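Local coordinates for protein cyclic GMP-AMP synthase-like receptor (Tribolium castaneum, PDB 7LT2) that senses double-stranded RNA and, as a nucleotidyltransferase of innate immunity, makes the cyclic dinucleotide 2',3'-cGAMP from ATP and GTP, at residues 33-36 against 37-41; 104-108 against 109-113. All blocks are in the same frame, centred on the assembly; numbering follows the deposited sequence.

Contact 1. Residues 33-36 against 37-41; sequences RTFV and EQMKT
The Phe35 ring is met by Met39 one helical turn later, and the sulfur approaches it obliquely. In this Met-aromatic contact Met39 SD lies 3.6 Å from Phe35 CE2 and 4.7 Å from the ring centroid, 71° off the ring normal. Phe35 has CG anti to its backbone N (chi1 -169°), which swings the ring forward along the helix to Met39. Met39 CG also touches the ring, 3.7 Å from Phe35 CE2. Val36 CG2 touches the same sulfur more loosely, at 4.2 Å. Outside the segment, Leu146 and Leu149 touch Phe35, while Met138 and Phe46 touch Met39. Beneath the side chains runs the regular i to i+4 ladder of an alpha-helix, such as Met39 N to Phe35 O at 2.9 Å. Lys40 runs extended past Phe46 and Phe50. Its NZ forms a salt bridge with OE2 of the exposed Glu37 (2.9 Å), on the syn side and 30° out of the carboxylate plane. Gln38 NE2 is hydrogen-bonded to Thr148 OG1. Near the helix end, Thr41 OG1 donates a hydrogen bond to Gln38 O. The chemistry implies an amphipathic helix, with sulfur and ring inward and an exposed carboxylate paired at i to i+3.

Contact 2. Residues 104-108 against 109-113; sequences DGWLR and QPEGR
Gly112 CA sits over one face of the Trp106 indole, 4.0 Å from the centroid of the five-membered ring and 20° off its normal. This is a CH-pi contact. The same carbon lies 3.4 Å from Trp106 O in a CA-H...O contact, so Trp106 meets Gly112 with both its ring and its carbonyl. The far end of the indole touches Glu111, with Trp106 CH2 3.5 Å from Glu111 CB. With chi1 at 173° the indole leaves CB on the side of the carbonyl carbon and leans over the residues that follow. Gln109 lies by the benzene ring, its CB 4.2 Å from Trp106 CE3. Its CG packs near Gly105 O.

The backbone here leaves helix 103-107 and turns into a short 3-10 segment, 110-113. Gln109 N donates a hydrogen bond to Trp106 O at 3.0 Å, an i to i+3 bond at the helix end. The donor stands above the carbonyl plane, 63° out of it. Trp106 O thus receives both the N-H of Gln109 and the CA-H of Gly112. Gly112 N in turn is hydrogen-bonded to Gln109 O.

Further out, one water donates to both Leu107 O and Gly112 O, the latter at 2.9 Å. It ties the last helical turn to the 3-10 segment. Leu107 CD2 also packs near Gly112 O. Tyr115 meets the Trp106 ring edge-to-face, and Pro80 and Tyr82 touch it too. Asp104 OD1 forms a salt bridge with Arg119 NH2, linking this short helix to helix 118-122.

In the fold
Contact 1 comes first along the chain, near the C-terminal end of the long helix 18-42. Contact 2 follows where helix 103-107 gives way to the loop before helix 118-122. Their centres are 25 Å apart and their nearest atoms about 14 Å, so they do not touch. Both lie on the same side of the chain's centre. Contact 1 packs against helix 131-147 and strand 50-56 of the mixed sheet. The side chain of Val36 is about 10 Å from that of Phe71, which probably binds ATP. Contact 2 is a surface turn of the Mab-21 nucleotidyltransferase domain, away from the nucleotide and metal sites. One therefore belongs to the framework near the probable active site, the other to its periphery.

Contact 1. Residues 33-36 against 37-41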
loop_
_atom_site.group_PDB
_atom_site.type_symbol
_atom_site.label_atom_id
_atom_site.label_comp_id
_atom_site.label_asym_id
_atom_site.label_seq_id
_atom_site.Cartn_x
_atom_site.Cartn_y
_atom_site.Cartn_z
ATOM N N ARG A 33 12.234 -2.085 -12.940
ATOM C CA ARG A 33 12.346 -3.195 -13.887
ATOM C C ARG A 33 13.807 -3.543 -14.149
ATOM O O ARG A 33 14.169 -4.725 -14.220
ATOM C CB ARG A 33 11.626 -2.868 -15.197
ATOM C CG ARG A 33 10.142 -3.201 -15.185
ATOM C CD ARG A 33 9.551 -3.159 -16.588
ATOM N NE ARG A 33 9.560 -1.803 -17.121
ATOM C CZ ARG A 33 8.586 -0.922 -16.935
ATOM N NH1 ARG A 33 7.486 -1.236 -16.272
ATOM N NH2 ARG A 33 8.721 0.305 -17.429
ATOM N N THR A 34 14.662 -2.529 -14.290
ATOM C CA THR A 34 16.090 -2.791 -14.442
ATOM C C THR A 34 16.633 -3.557 -13.243
ATOM O O THR A 34 17.404 -4.512 -13.401
ATOM C CB THR A 34 16.857 -1.481 -14.621
ATOM O OG1 THR A 34 16.334 -0.767 -15.748
ATOM C CG2 THR A 34 18.340 -1.761 -14.854
ATOM N N PHE A 35 16.228 -3.164 -12.035
ATOM C CA PHE A 35 16.723 -3.840 -10.841
ATOM C C PHE A 35 16.214 -5.276 -10.761
ATOM O O PHE A 35 16.978 -6.192 -10.430
ATOM C CB PHE A 35 16.327 -3.050 -9.590
ATOM C CG PHE A 35 17.015 -3.527 -8.342
ATOM C CD1 PHE A 35 18.234 -2.997 -7.961
ATOM C CD2 PHE A 35 16.450 -4.520 -7.565
ATOM C CE1 PHE A 35 18.872 -3.445 -6.818
ATOM C CE2 PHE A 35 17.080 -4.971 -6.427
ATOM C CZ PHE A 35 18.297 -4.432 -6.055
ATOM N N VAL A 36 14.929 -5.495 -11.058
ATOM C CA VAL A 36 14.363 -6.839 -10.945
ATOM C C VAL A 36 14.948 -7.755 -12.014
ATOM O O VAL A 36 15.186 -8.946 -11.763
ATOM C CB VAL A 36 12.823 -6.776 -11.000
ATOM C CG1 VAL A 36 12.210 -8.165 -11.222
ATOM C CG2 VAL A 36 12.286 -6.162 -9.716
ATOM N N GLU A 37 15.209 -7.217 -13.212
ATOM C CA GLU A 37 15.864 -8.022 -14.242
ATOM C C GLU A 37 17.251 -8.457 -13.791
ATOM O O GLU A 37 17.673 -9.590 -14.058
ATOM C CB GLU A 37 15.949 -7.251 -15.563
ATOM C CG GLU A 37 14.653 -7.239 -16.355
ATOM C CD GLU A 37 14.222 -8.636 -16.782
ATOM O OE1 GLU A 37 15.061 -9.385 -17.324
ATOM O OE2 GLU A 37 13.044 -8.986 -16.568
ATOM N N GLN A 38 17.973 -7.571 -13.098
ATOM C CA GLN A 38 19.277 -7.953 -12.565
ATOM C C GLN A 38 19.135 -8.988 -11.456
ATOM O O GLN A 38 19.965 -9.898 -11.345
ATOM C CB GLN A 38 20.028 -6.717 -12.066
ATOM C CG GLN A 38 21.482 -6.980 -11.668
ATOM C CD GLN A 38 22.396 -7.201 -12.862
ATOM O OE1 GLN A 38 21.953 -7.218 -14.014
ATOM N NE2 GLN A 38 23.685 -7.375 -12.589
ATOM N N MET A 39 18.083 -8.875 -10.637
ATOM C CA MET A 39 17.819 -9.890 -9.619
ATOM C C MET A 39 17.673 -11.276 -10.241
ATOM O O MET A 39 18.176 -12.267 -9.692
ATOM C CB MET A 39 16.560 -9.538 -8.829
ATOM C CG MET A 39 16.697 -8.351 -7.888
ATOM S SD MET A 39 15.112 -7.881 -7.150
ATOM C CE MET A 39 14.725 -9.333 -6.170
ATOM N N LYS A 40 16.988 -11.366 -11.384
ATOM C CA LYS A 40 16.819 -12.653 -12.054
ATOM C C LYS A 40 18.160 -13.262 -12.448
ATOM O O LYS A 40 18.323 -14.488 -12.415
ATOM C CB LYS A 40 15.930 -12.490 -13.289
ATOM C CG LYS A 40 14.496 -12.082 -13.002
ATOM C CD LYS A 40 13.762 -11.852 -14.324
ATOM C CE LYS A 40 12.298 -11.508 -14.114
ATOM N NZ LYS A 40 11.628 -11.225 -15.425
ATOM N N THR A 41 19.134 -12.427 -12.833
ATOM C CA THR A 41 20.442 -12.956 -13.215
ATOM C C THR A 41 21.201 -13.536 -12.029
ATOM O O THR A 41 22.128 -14.331 -12.232
ATOM C CB THR A 41 21.308 -11.878 -13.874
ATOM O OG1 THR A 41 21.786 -10.963 -12.875
ATOM C CG2 THR A 41 20.523 -11.120 -14.926
#

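Contact 2. Residues 104-108 against 109-113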
loop_
_atom_site.group_PDB
_atom_site.type_symbol
_atom_site.label_atom_id
_atom_site.label_comp_id
_atom_site.label_asym_id
_atom_site.label_seq_id
_atom_site.Cartn_x
_atom_site.Cartn_y
_atom_site.Cartn_z
ATOM N N ASP A 104 7.822 -32.693 -2.422
ATOM C CA ASP A 104 8.691 -33.766 -2.901
ATOM C C ASP A 104 8.302 -34.212 -4.304
ATOM O O ASP A 104 9.172 -34.443 -5.149
ATOM C CB ASP A 104 8.649 -34.950 -1.941
ATOM C CG ASP A 104 9.367 -34.672 -0.637
ATOM O OD1 ASP A 104 9.980 -33.593 -0.507
ATOM O OD2 ASP A 104 9.319 -35.541 0.256
ATOM N N GLY A 105 7.005 -34.357 -4.565
ATOM C CA GLY A 105 6.573 -34.745 -5.897
ATOM C C GLY A 105 6.929 -33.720 -6.950
ATOM O O GLY A 105 7.244 -34.077 -8.087
ATOM N N TRP A 106 6.889 -32.433 -6.589
ATOM C CA TRP A 106 7.327 -31.396 -7.514
ATOM C C TRP A 106 8.829 -31.483 -7.763
ATOM O O TRP A 106 9.285 -31.302 -8.897
ATOM C CB TRP A 106 6.937 -30.018 -6.969
ATOM C CG TRP A 106 7.484 -28.874 -7.769
ATOM C CD1 TRP A 106 8.355 -27.913 -7.339
ATOM C CD2 TRP A 106 7.210 -28.581 -9.145
ATOM N NE1 TRP A 106 8.630 -27.036 -8.359
ATOM C CE2 TRP A 106 7.943 -27.426 -9.479
ATOM C CE3 TRP A 106 6.409 -29.179 -10.122
ATOM C CZ2 TRP A 106 7.900 -26.857 -10.751
ATOM C CZ3 TRP A 106 6.369 -28.613 -11.385
ATOM C CH2 TRP A 106 7.107 -27.460 -11.686
ATOM N N LEU A 107 9.615 -31.753 -6.715
ATOM C CA LEU A 107 11.060 -31.855 -6.896
ATOM C C LEU A 107 11.428 -33.006 -7.823
ATOM O O LEU A 107 12.459 -32.946 -8.502
ATOM C CB LEU A 107 11.751 -32.009 -5.539
ATOM C CG LEU A 107 11.536 -30.860 -4.547
ATOM C CD1 LEU A 107 12.232 -31.150 -3.219
ATOM C CD2 LEU A 107 12.011 -29.540 -5.135
ATOM N N ARG A 108 10.598 -34.049 -7.879
ATOM C CA ARG A 108 10.859 -35.183 -8.759
ATOM C C ARG A 108 10.460 -34.915 -10.203
ATOM O O ARG A 108 10.701 -35.771 -11.062
ATOM C CB ARG A 108 10.135 -36.428 -8.239
ATOM C CG ARG A 108 10.774 -37.009 -6.987
ATOM C CD ARG A 108 10.134 -38.323 -6.579
ATOM N NE ARG A 108 8.802 -38.140 -6.017
ATOM C CZ ARG A 108 8.518 -38.216 -4.725
ATOM N NH1 ARG A 108 9.449 -38.489 -3.823
ATOM N NH2 ARG A 108 7.264 -38.017 -4.324
ATOM N N GLN A 109 9.862 -33.762 -10.480
ATOM C CA GLN A 109 9.554 -33.353 -11.839
ATOM C C GLN A 109 10.756 -32.650 -12.461
ATOM O O GLN A 109 11.604 -32.104 -11.749
ATOM C CB GLN A 109 8.344 -32.424 -11.841
ATOM C CG GLN A 109 7.046 -33.112 -11.468
ATOM C CD GLN A 109 6.615 -34.136 -12.501
ATOM O OE1 GLN A 109 6.987 -35.304 -12.427
ATOM N NE2 GLN A 109 5.826 -33.698 -13.473
ATOM N N PRO A 110 10.858 -32.658 -13.796
ATOM C CA PRO A 110 11.987 -31.960 -14.439
ATOM C C PRO A 110 12.070 -30.488 -14.079
ATOM O O PRO A 110 13.160 -29.989 -13.773
ATOM C CB PRO A 110 11.716 -32.164 -15.937
ATOM C CG PRO A 110 10.867 -33.383 -16.010
ATOM C CD PRO A 110 10.014 -33.370 -14.773
ATOM N N GLU A 111 10.939 -29.778 -14.103
ATOM C CA GLU A 111 10.910 -28.364 -13.754
ATOM C C GLU A 111 11.172 -28.113 -12.274
ATOM O O GLU A 111 11.367 -26.955 -11.886
ATOM C CB GLU A 111 9.561 -27.755 -14.149
ATOM C CG GLU A 111 9.172 -27.950 -15.611
ATOM C CD GLU A 111 8.256 -29.147 -15.837
ATOM O OE1 GLU A 111 8.356 -30.149 -15.090
ATOM O OE2 GLU A 111 7.427 -29.083 -16.769
ATOM N N GLY A 112 11.183 -29.157 -11.441
ATOM C CA GLY A 112 11.444 -28.989 -10.024
ATOM C C GLY A 112 12.904 -28.866 -9.649
ATOM O O GLY A 112 13.203 -28.546 -8.495
ATOM N N ARG A 113 13.807 -29.104 -10.605
ATOM C CA ARG A 113 15.242 -29.085 -10.335
ATOM C C ARG A 113 15.680 -27.758 -9.721
ATOM O O ARG A 113 16.435 -27.731 -8.743
ATOM C CB ARG A 113 16.004 -29.356 -11.633
ATOM C CG ARG A 113 17.491 -29.608 -11.469
ATOM C CD ARG A 113 17.895 -30.906 -12.171
ATOM N NE ARG A 113 19.332 -30.983 -12.421
ATOM C CZ ARG A 113 19.955 -32.041 -12.925
ATOM N NH1 ARG A 113 19.304 -33.156 -13.212
ATOM N NH2 ARG A 113 21.265 -31.979 -13.145
HETATM O O HOH W 1 14.541 -30.817 -7.373
#